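Local coordinates for uncharacterized protein (Bacteroides eggerthii, PDB 4L3R) that is of unknown function but belongs to the DUF4847 family of the calycin clan, and folds as an antiparallel beta-barrel that pairs with a second copy through a disulfide, at residues 53-58 with 128-133; 57-60 with 65-68; 77-82 with 113-118; 82-87 with 93-98. All coordinates share one frame; numbering follows the deposited sequence.

Interaction 1 of 4, residues 53-58 with 128-133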
# COMPACT_ATOMS: atom_id res chain seq x y z
N PHE B 53 18.95 11.08 -5.26
CA PHE B 53 19.04 9.68 -5.66
C PHE B 53 18.26 8.77 -4.71
O PHE B 53 18.79 7.77 -4.20
CB PHE B 53 20.51 9.23 -5.80
CG PHE B 53 21.32 10.08 -6.75
CD1 PHE B 53 21.40 9.75 -8.09
CD2 PHE B 53 22.01 11.19 -6.29
CE1 PHE B 53 22.12 10.55 -8.97
CE2 PHE B 53 22.75 11.98 -7.17
CZ PHE B 53 22.81 11.65 -8.50
N THR B 54 16.98 9.11 -4.49
CA THR B 54 16.09 8.34 -3.63
C THR B 54 15.05 7.61 -4.49
O THR B 54 14.78 8.00 -5.63
CB THR B 54 15.41 9.24 -2.60
OG1 THR B 54 14.63 10.23 -3.27
CG2 THR B 54 16.40 9.88 -1.65
N LEU B 55 14.47 6.55 -3.93
CA LEU B 55 13.46 5.73 -4.58
C LEU B 55 12.42 5.33 -3.54
O LEU B 55 12.78 4.96 -2.42
CB LEU B 55 14.13 4.50 -5.23
CG LEU B 55 13.24 3.38 -5.79
CD1 LEU B 55 12.51 3.83 -7.05
CD2 LEU B 55 14.07 2.16 -6.12
N ASN B 56 11.14 5.49 -3.87
CA ASN B 56 10.05 5.19 -2.95
C ASN B 56 8.97 4.38 -3.63
O ASN B 56 8.50 4.75 -4.70
CB ASN B 56 9.43 6.50 -2.42
CG ASN B 56 10.26 7.20 -1.39
OD1 ASN B 56 11.02 8.11 -1.72
ND2 ASN B 56 10.12 6.83 -0.13
N PHE B 57 8.57 3.28 -2.99
CA PHE B 57 7.47 2.44 -3.42
C PHE B 57 6.30 2.85 -2.56
O PHE B 57 6.38 2.70 -1.34
CB PHE B 57 7.82 0.96 -3.27
CG PHE B 57 8.88 0.52 -4.24
CD1 PHE B 57 10.22 0.74 -3.97
CD2 PHE B 57 8.54 -0.07 -5.44
CE1 PHE B 57 11.20 0.33 -4.87
CE2 PHE B 57 9.52 -0.48 -6.34
CZ PHE B 57 10.85 -0.29 -6.04
N ASN B 58 5.28 3.48 -3.14
CA ASN B 58 4.13 3.97 -2.36
C ASN B 58 2.82 3.50 -2.91
O ASN B 58 2.70 3.19 -4.10
CB ASN B 58 4.10 5.50 -2.33
CG ASN B 58 5.40 6.18 -1.97
OD1 ASN B 58 5.98 6.91 -2.78
ND2 ASN B 58 5.85 5.99 -0.74
N LEU B 128 18.17 -3.42 -1.51
CA LEU B 128 17.39 -3.62 -2.74
C LEU B 128 18.32 -3.51 -3.93
O LEU B 128 19.09 -2.55 -4.03
CB LEU B 128 16.24 -2.60 -2.84
CG LEU B 128 15.37 -2.66 -4.12
CD1 LEU B 128 14.59 -3.97 -4.18
CD2 LEU B 128 14.42 -1.48 -4.18
N THR B 129 18.27 -4.51 -4.82
CA THR B 129 19.08 -4.55 -6.03
C THR B 129 18.15 -4.62 -7.22
O THR B 129 17.35 -5.55 -7.29
CB THR B 129 20.04 -5.75 -5.99
OG1 THR B 129 20.76 -5.73 -4.76
CG2 THR B 129 21.02 -5.75 -7.15
N LEU B 130 18.25 -3.65 -8.15
CA LEU B 130 17.43 -3.62 -9.36
C LEU B 130 18.29 -3.90 -10.57
O LEU B 130 19.30 -3.21 -10.78
CB LEU B 130 16.73 -2.26 -9.51
CG LEU B 130 15.87 -1.79 -8.34
CD1 LEU B 130 15.25 -0.44 -8.64
CD2 LEU B 130 14.79 -2.80 -8.01
N TYR B 131 17.90 -4.89 -11.37
CA TYR B 131 18.60 -5.25 -12.59
C TYR B 131 17.95 -4.51 -13.73
O TYR B 131 16.72 -4.54 -13.84
CB TYR B 131 18.53 -6.77 -12.83
CG TYR B 131 19.36 -7.56 -11.85
CD1 TYR B 131 18.96 -7.71 -10.53
CD2 TYR B 131 20.55 -8.17 -12.25
CE1 TYR B 131 19.74 -8.42 -9.61
CE2 TYR B 131 21.33 -8.89 -11.35
CZ TYR B 131 20.92 -9.02 -10.03
OH TYR B 131 21.70 -9.73 -9.16
N PHE B 132 18.75 -3.85 -14.58
CA PHE B 132 18.22 -3.10 -15.72
C PHE B 132 19.07 -3.34 -16.95
O PHE B 132 20.26 -3.63 -16.82
CB PHE B 132 18.13 -1.60 -15.39
CG PHE B 132 19.45 -0.87 -15.27
CD1 PHE B 132 20.13 -0.84 -14.06
CD2 PHE B 132 19.98 -0.17 -16.34
CE1 PHE B 132 21.34 -0.14 -13.94
CE2 PHE B 132 21.16 0.56 -16.21
CZ PHE B 132 21.84 0.57 -15.01
N LYS B 133 18.46 -3.21 -18.14
CA LYS B 133 19.20 -3.41 -19.39
C LYS B 133 19.66 -2.05 -19.93
O LYS B 133 18.88 -1.10 -20.01
CB LYS B 133 18.38 -4.22 -20.42
CG LYS B 133 17.19 -3.53 -21.09
CD LYS B 133 17.50 -3.12 -22.53
CE LYS B 133 16.32 -2.47 -23.19
NZ LYS B 133 16.56 -2.24 -24.64
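Leu55 and Leu130 reach toward each other and meet tip to tip, Leu55 CD2 lying 3.8 Å from Leu130 CD1. The same methyl of Leu55 also meets Leu128, but the two side chains cross at about a right angle, and their CD2 atoms stay 4.1 Å apart. Leu128 comes in from its own strand with CG anti to the backbone N (chi1 178°), which carries CD2 forward to where it touches both Leu55 and Phe57. The Phe57 ring approaches from the opposite direction and takes this methyl obliquely, CE1 being 3.8 Å from Leu128 CD2. The axes of segments 54-58 and 128-133 come no nearer than 11.5 Å and cross at 95°, too distant for backbone pairing, as expected of two walls of a calycin-like barrel whose interior is bridged by side chains. Alternation along each strand sorts the residue types: Leu55 and Phe57 face inward while Asn56 bonds to Thr14, and Leu128 and Leu130 face inward while Tyr131 bonds to Glu122. Leu115 of helix 106-116 adds to the same cluster. With carbon alone at the interface, the contact rests on dispersion and the exclusion of water, so it depends on shape and bulk rather than bond direction.

Interaction 2 of 4, residues 57-60 with 65-68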
# COMPACT_ATOMS: atom_id res chain seq x y z
N PHE B 57 8.57 3.28 -2.99
CA PHE B 57 7.47 2.44 -3.42
C PHE B 57 6.30 2.85 -2.56
O PHE B 57 6.38 2.70 -1.34
CB PHE B 57 7.82 0.96 -3.27
CG PHE B 57 8.88 0.52 -4.24
CD1 PHE B 57 10.22 0.74 -3.97
CD2 PHE B 57 8.54 -0.07 -5.44
CE1 PHE B 57 11.20 0.33 -4.87
CE2 PHE B 57 9.52 -0.48 -6.34
CZ PHE B 57 10.85 -0.29 -6.04
N ASN B 58 5.28 3.48 -3.14
CA ASN B 58 4.13 3.97 -2.36
C ASN B 58 2.82 3.50 -2.91
O ASN B 58 2.70 3.19 -4.10
CB ASN B 58 4.10 5.50 -2.33
CG ASN B 58 5.40 6.18 -1.97
OD1 ASN B 58 5.98 6.91 -2.78
ND2 ASN B 58 5.85 5.99 -0.74
N CYS B 59 1.80 3.54 -2.04
CA CYS B 59 0.42 3.25 -2.38
C CYS B 59 -0.31 4.58 -2.42
O CYS B 59 -0.12 5.40 -1.52
CB CYS B 59 -0.20 2.28 -1.37
SG CYS B 59 0.06 0.53 -1.78
N ALA B 60 -1.08 4.82 -3.48
CA ALA B 60 -1.78 6.09 -3.67
C ALA B 60 -3.15 5.87 -4.28
O ALA B 60 -3.34 4.92 -5.03
CB ALA B 60 -0.96 6.99 -4.58
N GLU B 65 -9.23 4.35 -6.82
CA GLU B 65 -8.76 3.04 -6.35
C GLU B 65 -7.31 3.18 -5.92
O GLU B 65 -6.59 3.99 -6.49
CB GLU B 65 -8.96 1.95 -7.43
CG GLU B 65 -7.93 1.96 -8.55
CD GLU B 65 -8.28 1.11 -9.76
OE1 GLU B 65 -9.48 1.02 -10.12
OE2 GLU B 65 -7.33 0.59 -10.39
N VAL B 66 -6.89 2.41 -4.91
CA VAL B 66 -5.53 2.48 -4.38
C VAL B 66 -4.61 1.54 -5.16
O VAL B 66 -4.91 0.35 -5.28
CB VAL B 66 -5.52 2.21 -2.85
CG1 VAL B 66 -4.10 2.12 -2.30
CG2 VAL B 66 -6.32 3.28 -2.12
N THR B 67 -3.50 2.07 -5.69
CA THR B 67 -2.52 1.29 -6.45
C THR B 67 -1.10 1.57 -5.96
O THR B 67 -0.81 2.67 -5.50
CB THR B 67 -2.60 1.60 -7.97
OG1 THR B 67 -2.09 2.91 -8.22
CG2 THR B 67 -4.02 1.48 -8.53
N GLY B 68 -0.23 0.58 -6.10
CA GLY B 68 1.19 0.70 -5.78
C GLY B 68 1.93 1.29 -6.96
O GLY B 68 1.74 0.83 -8.09
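Glu65 enters beside Ala60 with its carbonyl O 3.7 Å from Ala60 O, while its side chain turns away from strand 54-61 and packs on Lys85 of the second subunit. At Val66 the strand begins: Val66 CA lies 3.3 Å from Ala60 O in a CA-H...O contact, and chi1 of 173° sets CG1 anti to the backbone N, where it rests 4.0 Å from Cys59 CB. A branched, apolar residue suits this buried place, for Val66 also meets the second subunit. Thr67 is the hydrogen-bonded partner of Ala60, with Thr67 N to Ala60 O at 2.9 Å and Ala60 N to Thr67 O at 3.0 Å. This reciprocal pair ties together the antiparallel beta hairpin of strands 54-61 and 66-73, adjacent staves of the barrel, in a part that reaches well out from the chain's centre. Thr67 O takes a further CA-H contact from Cys59. Gly68, last in order, forms the non-hydrogen-bonded pair with Cys59. Their CA atoms lie 4.3 Å apart, and Gly68 presents its CA to Asn58 O at 3.4 Å. The Cys59 side chain lies over Gly68: Cys59 SG is 4.2 Å from Gly68 CA and forms a disulfide with Cys59 of the second subunit.

Interaction 3 of 4, residues 77-82 with 113-118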
# COMPACT_ATOMS: atom_id res chain seq x y z
N ALA B 77 15.66 16.11 -11.65
CA ALA B 77 14.52 15.41 -12.23
C ALA B 77 13.82 14.49 -11.23
O ALA B 77 14.45 13.96 -10.31
CB ALA B 77 14.95 14.61 -13.45
N ASN B 78 12.52 14.28 -11.44
CA ASN B 78 11.66 13.44 -10.62
C ASN B 78 10.88 12.43 -11.45
O ASN B 78 10.48 12.74 -12.56
CB ASN B 78 10.63 14.30 -9.86
CG ASN B 78 11.21 15.06 -8.70
OD1 ASN B 78 11.44 14.50 -7.63
ND2 ASN B 78 11.47 16.35 -8.89
N ILE B 79 10.61 11.28 -10.85
CA ILE B 79 9.70 10.26 -11.36
C ILE B 79 8.56 10.28 -10.35
O ILE B 79 8.82 10.11 -9.16
CB ILE B 79 10.38 8.88 -11.52
CG1 ILE B 79 11.53 8.97 -12.54
CG2 ILE B 79 9.34 7.81 -11.91
CD1 ILE B 79 12.36 7.71 -12.66
N SER B 80 7.33 10.58 -10.78
CA SER B 80 6.18 10.70 -9.87
C SER B 80 5.08 9.72 -10.23
O SER B 80 4.49 9.82 -11.31
CB SER B 80 5.62 12.12 -9.90
OG SER B 80 6.61 13.04 -9.48
N ASP B 81 4.80 8.78 -9.32
CA ASP B 81 3.76 7.76 -9.44
C ASP B 81 3.85 7.01 -10.78
O ASP B 81 2.85 6.86 -11.48
CB ASP B 81 2.35 8.38 -9.25
CG ASP B 81 2.07 8.90 -7.84
OD1 ASP B 81 2.47 8.23 -6.86
OD2 ASP B 81 1.37 9.94 -7.73
N ALA B 82 5.07 6.52 -11.12
CA ALA B 82 5.25 5.72 -12.34
C ALA B 82 4.47 4.40 -12.20
O ALA B 82 4.33 3.88 -11.08
CB ALA B 82 6.73 5.45 -12.59
N SER B 113 17.41 6.96 -16.43
CA SER B 113 17.26 6.02 -17.55
C SER B 113 17.18 4.58 -17.09
O SER B 113 16.39 3.81 -17.63
CB SER B 113 18.41 6.15 -18.55
OG SER B 113 18.25 7.31 -19.35
N GLY B 114 18.04 4.21 -16.15
CA GLY B 114 18.12 2.86 -15.62
C GLY B 114 16.85 2.40 -14.94
O GLY B 114 16.48 1.23 -15.06
N LEU B 115 16.16 3.31 -14.22
CA LEU B 115 14.92 2.96 -13.51
C LEU B 115 13.82 2.55 -14.47
O LEU B 115 13.12 1.59 -14.18
CB LEU B 115 14.45 4.09 -12.60
CG LEU B 115 15.24 4.20 -11.30
CD1 LEU B 115 15.01 5.54 -10.66
CD2 LEU B 115 14.86 3.08 -10.30
N PHE B 116 13.70 3.20 -15.64
CA PHE B 116 12.66 2.82 -16.61
C PHE B 116 13.03 1.55 -17.39
O PHE B 116 12.16 1.02 -18.08
CB PHE B 116 12.38 3.97 -17.58
CG PHE B 116 11.70 5.15 -16.92
CD1 PHE B 116 10.42 5.03 -16.39
CD2 PHE B 116 12.32 6.40 -16.89
CE1 PHE B 116 9.80 6.12 -15.78
CE2 PHE B 116 11.68 7.49 -16.29
CZ PHE B 116 10.43 7.34 -15.73
N ASN B 117 14.29 1.05 -17.28
CA ASN B 117 14.75 -0.16 -17.94
C ASN B 117 14.90 -1.33 -16.97
O ASN B 117 15.48 -2.35 -17.36
CB ASN B 117 16.09 0.10 -18.67
CG ASN B 117 15.98 1.03 -19.85
OD1 ASN B 117 15.02 0.98 -20.62
ND2 ASN B 117 16.99 1.86 -20.07
N VAL B 118 14.39 -1.24 -15.72
CA VAL B 118 14.47 -2.38 -14.79
C VAL B 118 13.62 -3.54 -15.33
O VAL B 118 12.61 -3.30 -15.98
CB VAL B 118 14.07 -2.06 -13.32
CG1 VAL B 118 15.02 -1.04 -12.71
CG2 VAL B 118 12.60 -1.64 -13.18
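Ile79 drives its long branch against Phe116 and Leu115, joining a barrel strand to the last turn of helix 106-116, whose Leu115 reaches into the core of the calycin-like barrel. The tight part is here. With CG1 anti to its carbonyl carbon (chi1 -62°) and CD1 extended beyond it, Ile79 CD1 lies 3.6 Å from Phe116 CZ and 3.7 Å from Phe116 CE2. The ring comes from the opposite direction and meets the branch obliquely. The same CD1 touches Leu115 CD1 at 4.0 Å, so one methyl touches two consecutive helix residues; the beta-branched isoleucine, restricted in its rotamers, sends its longer apolar branch there. Putting an alanine at Ile79 would remove this branch, and is likely to open a gap beside Phe116 and leave its ring tip freer to turn.

The other side is looser. Ala82 offers a single methyl, 4.5 Å from Phe116 CE1, hardly more than a graze, and the Phe116 ring is itself only partly buried. Ser80 and Asp81, between the two contacting strand residues, face solvent, as small polar and charged residues should. Asp81 has left-handed helical backbone angles and opens a G1 bulge opposite Val70, which turns the strand's corner. After Phe116, Asn117 N bonds to Gly114 O at 3.1 Å.

Interaction 4 of 4, residues 82-87 with 93-98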
# COMPACT_ATOMS: atom_id res chain seq x y z
N ALA B 82 5.07 6.52 -11.12
CA ALA B 82 5.25 5.72 -12.34
C ALA B 82 4.47 4.40 -12.20
O ALA B 82 4.33 3.88 -11.08
CB ALA B 82 6.73 5.45 -12.59
N ILE B 83 3.93 3.88 -13.31
CA ILE B 83 3.16 2.63 -13.30
C ILE B 83 4.11 1.49 -12.97
O ILE B 83 5.13 1.33 -13.63
CB ILE B 83 2.41 2.40 -14.64
CG1 ILE B 83 1.38 3.52 -14.90
CG2 ILE B 83 1.71 1.02 -14.63
CD1 ILE B 83 1.06 3.73 -16.38
N LEU B 84 3.78 0.71 -11.93
CA LEU B 84 4.61 -0.38 -11.45
C LEU B 84 3.96 -1.75 -11.67
O LEU B 84 2.78 -1.94 -11.38
CB LEU B 84 4.87 -0.19 -9.94
CG LEU B 84 5.62 -1.32 -9.21
CD1 LEU B 84 7.05 -1.42 -9.68
CD2 LEU B 84 5.53 -1.13 -7.71
N LYS B 85 4.77 -2.70 -12.15
CA LYS B 85 4.44 -4.12 -12.27
C LYS B 85 5.50 -4.81 -11.44
O LYS B 85 6.68 -4.49 -11.60
CB LYS B 85 4.45 -4.61 -13.74
CG LYS B 85 3.54 -3.84 -14.68
CD LYS B 85 2.13 -4.41 -14.76
CE LYS B 85 2.04 -5.65 -15.60
NZ LYS B 85 0.66 -5.89 -16.07
N ILE B 86 5.12 -5.64 -10.47
CA ILE B 86 6.09 -6.32 -9.61
C ILE B 86 5.53 -7.67 -9.21
O ILE B 86 4.36 -7.76 -8.88
CB ILE B 86 6.48 -5.45 -8.37
CG1 ILE B 86 7.68 -6.06 -7.63
CG2 ILE B 86 5.29 -5.25 -7.42
CD1 ILE B 86 8.28 -5.16 -6.63
N ASP B 87 6.35 -8.73 -9.28
CA ASP B 87 5.92 -10.08 -8.93
C ASP B 87 6.88 -10.68 -7.91
O ASP B 87 8.05 -10.88 -8.23
CB ASP B 87 5.83 -10.96 -10.18
CG ASP B 87 5.27 -12.35 -9.96
OD1 ASP B 87 4.67 -12.59 -8.88
OD2 ASP B 87 5.44 -13.21 -10.84
N ILE B 93 10.15 -7.03 -12.18
CA ILE B 93 9.72 -5.66 -11.92
C ILE B 93 9.78 -4.86 -13.22
O ILE B 93 10.68 -5.07 -14.02
CB ILE B 93 10.55 -4.97 -10.79
CG1 ILE B 93 9.98 -3.57 -10.47
CG2 ILE B 93 12.04 -4.90 -11.16
CD1 ILE B 93 10.52 -2.94 -9.27
N SER B 94 8.82 -3.95 -13.41
CA SER B 94 8.79 -3.07 -14.57
C SER B 94 8.26 -1.69 -14.11
O SER B 94 7.29 -1.63 -13.36
CB SER B 94 7.95 -3.70 -15.68
OG SER B 94 7.00 -2.82 -16.26
N ILE B 95 8.96 -0.61 -14.50
CA ILE B 95 8.60 0.77 -14.16
C ILE B 95 8.35 1.49 -15.48
O ILE B 95 9.24 1.51 -16.32
CB ILE B 95 9.73 1.46 -13.33
CG1 ILE B 95 9.95 0.72 -11.98
CG2 ILE B 95 9.41 2.97 -13.10
CD1 ILE B 95 11.25 1.10 -11.21
N SER B 96 7.15 2.06 -15.67
CA SER B 96 6.78 2.74 -16.91
C SER B 96 6.35 4.18 -16.65
O SER B 96 5.65 4.45 -15.68
CB SER B 96 5.64 1.99 -17.59
OG SER B 96 5.99 0.64 -17.84
N GLY B 97 6.73 5.06 -17.57
CA GLY B 97 6.40 6.48 -17.51
C GLY B 97 7.53 7.34 -18.03
O GLY B 97 8.39 6.87 -18.78
N LYS B 98 7.54 8.62 -17.63
CA LYS B 98 8.58 9.56 -18.04
C LYS B 98 8.94 10.47 -16.88
O LYS B 98 8.09 10.78 -16.05
CB LYS B 98 8.16 10.38 -19.28
CG LYS B 98 6.76 10.97 -19.20
CD LYS B 98 6.46 11.85 -20.41
CE LYS B 98 5.02 12.28 -20.44
NZ LYS B 98 4.73 13.19 -21.58
O HOH W 1 4.96 -0.74 -15.73
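The flat groups that join Ile83 to Ser96 and Lys85 to Ser94 are peptides of two antiparallel strands, and each pair is closed by two N-H...O bonds. Ile83 N and Ser96 N each lie in the plane of the carbonyl they meet, as does Lys85 N, whereas Ser94 N is tilted 23° from the carbonyl plane of Lys85. The bond from Ile83 N to Ser96 O, at 135°, is clearly less straight than the other three. Side chains cover the two faces of this hairpin differently. On the outer face Ser94 and Ser96 stand beside Lys85 and Ile83. A water bridges Ser94 OG at 3.0 Å and Ser96 OG at 2.7 Å, and donates to Ile83 O, which thus accepts both from it and from Ser96 N. Small hydroxyls suit this wetted surface, and the bent chain of Lys85 leads its amine away from strand 93-96, into solvent.

The inner face is aliphatic. Ile93, its CG1 anti to the backbone N (chi1 -175°), runs beside Ile86, pointing the same way, CD1 to CD1 4.1 Å, and slants across Leu84, whose CD1 is 3.7 Å from Ile93 CG1. An alanine at Ile93 would probably leave Leu84 CD1 and Ile86 CD1 without their shared neighbour. At the hairpin's open end Ala82 CB packs 3.7 Å from Ile95 CG2.

Phe57 of strand 54-61 and Val70 of strand 66-73 continue the core, helix 4-10 covers Leu84 and Ile86 with Phe10 and Val6, and the backbone of Ile93 bonds to Phe119 of strand 118-123, bringing the outermost strands together.

Interactions 1 and 3 are core contacts held by carbon alone, whereas interactions 2 and 4 are partly buried hairpins knit by backbone hydrogen bonds, interaction 4 having one buried aliphatic face and one exposed. The centre of interaction 1 lies about 3 Å from the chain's centre, that of interaction 2 about 18 Å, yet both use strand 54-61: its inward residues fill the barrel, and its far end meets the second subunit. Strand 78-87 is likewise shared by interactions 3 and 4, with Ala82 common to both. Phe57 CD2 packs 3.9 Å from Leu84 CD2, and Phe116 CE1 3.4 Å from Gly97 O, so interaction 4 touches both core contacts. Only interactions 2 and 4 reach the partner chain.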